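Local coordinates for flagellin B1 (Methanocaldococcus jannaschii DSM 2661, PDB 5YA6), which probably forms a building block of the archaellum, the archaeal motility filament, and carries a calcium ion in its globular domain, at residues B[51-56]-B[60-65]. Residues are numbered along the deposited sequence; the frame is centred on the assembly and turned at random.
Sequences KLFLIY and SHVLNY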
ATOM      1  N   LYS B  51     -13.326  -5.147  -0.346  1.00 14.13           N
ATOM      2  CA  LYS B  51     -12.813  -4.259  -1.321  1.00 15.77           C
ATOM      3  C   LYS B  51     -11.305  -4.467  -1.371  1.00 13.10           C
ATOM      4  O   LYS B  51     -10.680  -4.658  -0.341  1.00 14.13           O
ATOM      5  CB  LYS B  51     -13.138  -2.828  -0.975  1.00 19.18           C
ATOM      6  CG  LYS B  51     -14.649  -2.521  -1.137  1.00 24.20           C
ATOM      7  CD  LYS B  51     -15.137  -1.312  -0.370  1.00 29.91           C
ATOM      8  CE  LYS B  51     -16.622  -1.032  -0.650  1.00 35.05           C
ATOM      9  NZ  LYS B  51     -17.564  -2.217  -0.492  1.00 36.61           N
ATOM     10  N   LEU B  52     -10.800  -4.496  -2.576  1.00 12.02           N
ATOM     11  CA  LEU B  52      -9.410  -4.567  -2.865  1.00 11.46           C
ATOM     12  C   LEU B  52      -8.946  -3.171  -3.302  1.00 11.80           C
ATOM     13  O   LEU B  52      -9.327  -2.664  -4.364  1.00 11.80           O
ATOM     14  CB  LEU B  52      -9.147  -5.606  -3.932  1.00 13.17           C
ATOM     15  CG  LEU B  52      -7.675  -5.774  -4.351  1.00 13.44           C
ATOM     16  CD1 LEU B  52      -6.832  -6.206  -3.134  1.00 14.38           C
ATOM     17  CD2 LEU B  52      -7.548  -6.770  -5.475  1.00 15.22           C
ATOM     18  N   PHE B  53      -7.999  -2.614  -2.540  1.00 12.92           N
ATOM     19  CA  PHE B  53      -7.401  -1.286  -2.817  1.00 14.25           C
ATOM     20  C   PHE B  53      -6.027  -1.490  -3.361  1.00 14.82           C
ATOM     21  O   PHE B  53      -5.271  -2.236  -2.759  1.00 14.00           O
ATOM     22  CB  PHE B  53      -7.367  -0.472  -1.489  1.00 15.13           C
ATOM     23  CG  PHE B  53      -8.731  -0.199  -0.875  1.00 15.49           C
ATOM     24  CD1 PHE B  53      -9.463   0.954  -1.189  1.00 18.45           C
ATOM     25  CD2 PHE B  53      -9.260  -1.045   0.035  1.00 16.84           C
ATOM     26  CE1 PHE B  53     -10.736   1.163  -0.650  1.00 17.93           C
ATOM     27  CE2 PHE B  53     -10.520  -0.830   0.602  1.00 20.29           C
ATOM     28  CZ  PHE B  53     -11.254   0.296   0.270  1.00 19.17           C
ATOM     29  N   LEU B  54      -5.711  -0.930  -4.505  1.00 14.10           N
ATOM     30  CA  LEU B  54      -4.395  -1.035  -5.083  1.00 16.60           C
ATOM     31  C   LEU B  54      -3.875   0.323  -5.556  1.00 18.72           C
ATOM     32  O   LEU B  54      -4.462   0.906  -6.454  1.00 20.70           O
ATOM     33  CB  LEU B  54      -4.440  -1.918  -6.298  1.00 18.36           C
ATOM     34  CG  LEU B  54      -4.783  -3.399  -6.059  1.00 18.65           C
ATOM     35  CD1 LEU B  54      -4.989  -4.113  -7.401  1.00 19.35           C
ATOM     36  CD2 LEU B  54      -3.673  -4.077  -5.290  1.00 19.41           C
ATOM     37  N   ILE B  55      -2.702   0.731  -5.097  1.00 14.58           N
ATOM     38  CA  ILE B  55      -2.054   1.934  -5.590  1.00 14.44           C
ATOM     39  C   ILE B  55      -0.913   1.565  -6.544  1.00 13.48           C
ATOM     40  O   ILE B  55      -0.052   0.726  -6.260  1.00 13.33           O
ATOM     41  CB  ILE B  55      -1.425   2.715  -4.397  1.00 13.30           C
ATOM     42  CG1 ILE B  55      -2.437   3.073  -3.327  1.00 13.91           C
ATOM     43  CG2 ILE B  55      -0.673   3.980  -4.896  1.00 13.05           C
ATOM     44  CD1 ILE B  55      -1.873   3.289  -1.927  1.00 14.63           C
ATOM     45  N   TYR B  56      -0.889   2.234  -7.725  1.00 14.23           N
ATOM     46  CA  TYR B  56       0.150   1.992  -8.718  1.00 15.70           C
ATOM     47  C   TYR B  56       0.173   3.249  -9.613  1.00 15.99           C
ATOM     48  O   TYR B  56      -0.866   3.727 -10.041  1.00 16.18           O
ATOM     49  CB  TYR B  56      -0.058   0.639  -9.515  1.00 16.71           C
ATOM     50  CG  TYR B  56       0.823   0.594 -10.738  1.00 17.37           C
ATOM     51  CD1 TYR B  56       2.197   0.554 -10.651  1.00 16.40           C
ATOM     52  CD2 TYR B  56       0.264   0.705 -12.032  1.00 17.18           C
ATOM     53  CE1 TYR B  56       3.023   0.652 -11.756  1.00 18.29           C
ATOM     54  CE2 TYR B  56       1.075   0.708 -13.142  1.00 18.50           C
ATOM     55  CZ  TYR B  56       2.443   0.697 -13.034  1.00 18.15           C
ATOM     56  OH  TYR B  56       3.242   0.846 -14.123  1.00 21.90           O
ATOM     57  N   SER B  60      -5.034   5.417  -7.258  1.00 17.00           N
ATOM     58  CA  SER B  60      -5.549   4.479  -6.315  1.00 20.03           C
ATOM     59  C   SER B  60      -6.783   3.849  -7.009  1.00 20.16           C
ATOM     60  O   SER B  60      -7.472   4.512  -7.852  1.00 22.83           O
ATOM     61  CB  SER B  60      -5.955   5.200  -5.021  1.00 23.23           C
ATOM     62  OG  SER B  60      -6.297   4.268  -4.004  1.00 29.61           O
ATOM     63  N   HIS B  61      -6.900   2.534  -6.892  1.00 15.38           N
ATOM     64  CA  HIS B  61      -8.014   1.788  -7.501  1.00 17.50           C
ATOM     65  C   HIS B  61      -8.712   1.021  -6.453  1.00 17.79           C
ATOM     66  O   HIS B  61      -8.039   0.456  -5.566  1.00 18.20           O
ATOM     67  CB  HIS B  61      -7.497   0.836  -8.558  1.00 15.97           C
ATOM     68  CG  HIS B  61      -6.771   1.514  -9.644  1.00 16.05           C
ATOM     69  ND1 HIS B  61      -7.389   1.928 -10.795  1.00 18.55           N
ATOM     70  CD2 HIS B  61      -5.481   1.892  -9.748  1.00 16.29           C
ATOM     71  CE1 HIS B  61      -6.496   2.510 -11.574  1.00 17.54           C
ATOM     72  NE2 HIS B  61      -5.334   2.509 -10.952  1.00 18.51           N
ATOM     73  N   VAL B  62     -10.058   0.902  -6.535  1.00 17.43           N
ATOM     74  CA  VAL B  62     -10.850   0.103  -5.635  1.00 17.89           C
ATOM     75  C   VAL B  62     -11.590  -0.920  -6.500  1.00 17.11           C
ATOM     76  O   VAL B  62     -12.237  -0.558  -7.499  1.00 18.41           O
ATOM     77  CB  VAL B  62     -11.905   0.914  -4.838  1.00 21.18           C
ATOM     78  CG1 VAL B  62     -12.546   0.084  -3.753  1.00 21.85           C
ATOM     79  CG2 VAL B  62     -11.236   2.141  -4.217  1.00 24.18           C
ATOM     80  N   LEU B  63     -11.385  -2.192  -6.196  1.00 15.54           N
ATOM     81  CA  LEU B  63     -12.010  -3.291  -6.932  1.00 15.68           C
ATOM     82  C   LEU B  63     -12.957  -4.039  -6.063  1.00 14.27           C
ATOM     83  O   LEU B  63     -12.703  -4.363  -4.882  1.00 13.11           O
ATOM     84  CB  LEU B  63     -10.965  -4.290  -7.456  1.00 16.34           C
ATOM     85  CG  LEU B  63      -9.961  -3.904  -8.503  1.00 20.51           C
ATOM     86  CD1 LEU B  63      -8.918  -2.985  -7.987  1.00 23.84           C
ATOM     87  CD2 LEU B  63      -9.237  -5.132  -9.033  1.00 22.15           C
ATOM     88  N   ASN B  64     -14.084  -4.418  -6.671  1.00 15.55           N
ATOM     89  CA  ASN B  64     -15.139  -5.122  -5.977  1.00 16.90           C
ATOM     90  C   ASN B  64     -15.310  -6.576  -6.404  1.00 15.49           C
ATOM     91  O   ASN B  64     -14.761  -6.973  -7.459  1.00 13.98           O
ATOM     92  CB  ASN B  64     -16.471  -4.372  -6.191  1.00 20.86           C
ATOM     93  CG  ASN B  64     -16.402  -2.968  -5.601  1.00 23.56           C
ATOM     94  OD1 ASN B  64     -16.394  -2.802  -4.385  1.00 28.96           O
ATOM     95  ND2 ASN B  64     -16.309  -1.974  -6.458  1.00 27.33           N
ATOM     96  N   TYR B  65     -16.020  -7.352  -5.603  1.00 15.99           N
ATOM     97  CA  TYR B  65     -16.180  -8.786  -5.800  1.00 16.05           C
ATOM     98  C   TYR B  65     -17.065  -9.038  -7.040  1.00 16.86           C
ATOM     99  O   TYR B  65     -18.232  -8.677  -7.029  1.00 20.47           O
ATOM    100  CB  TYR B  65     -16.786  -9.357  -4.533  1.00 15.74           C
ATOM    101  CG  TYR B  65     -17.059 -10.835  -4.402  1.00 15.19           C
ATOM    102  CD1 TYR B  65     -18.118 -11.454  -5.095  1.00 13.73           C
ATOM    103  CD2 TYR B  65     -16.328 -11.612  -3.546  1.00 14.83           C
ATOM    104  CE1 TYR B  65     -18.367 -12.782  -4.934  1.00 13.63           C
ATOM    105  CE2 TYR B  65     -16.618 -12.944  -3.319  1.00 14.56           C
ATOM    106  CZ  TYR B  65     -17.657 -13.558  -4.034  1.00 14.04           C
ATOM    107  OH  TYR B  65     -17.923 -14.859  -3.764  1.00 15.89           O
TER
HETATM  108  O   HOH W   1      -2.805   3.102 -11.913  1.00 20.86           O
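Leu52 and Leu63 trade backbone hydrogen bonds, Leu52 N to Leu63 O (3.0 Å, straight at 179°) and Leu63 N to Leu52 O (2.8 Å). Leu54 and His61 form a second such pair, but His61 N reaches Leu54 O from above the carbonyl plane, bent to 146°. This antiparallel hairpin sits within a mixed sheet, 51-56 also pairing with antiparallel 137-143 and 59-69 with parallel 94-99.

Apolar contacts divide between two faces. Leu54 CD1 reaches Leu63 CD1 (4.1 Å), while Leu52 and Leu63 continue onto Tyr95 and Val122; branched leucines suit this buried side. Opposite, beta-branched Val62 suits an extended strand, and Phe53, CG anti to the carbonyl carbon (chi1 -62°), meets it obliquely, CD1 to CG2 (3.7 Å) and CE1 to CG1 (3.8 Å). Replacing Phe53 with an alanine is likely to strip both Val62 methyls of their aromatic neighbour.

Among polar groups, Lys51 lies alongside Asn64, its NZ bonded to Asn49 O. Near the turn, Leu54 O and a water donating to Tyr56 O lie in plane at the His61 ring edge; His61 NE2 bonds that water, and the ring meets Phe128 edge-to-face. Ser60 OG hydrogen-bonds Ser60 of the second subunit. The chemistry implies a backbone-joined hairpin, leucines inward, with Phe53, Ile55 and Ser60 packing against that subunit.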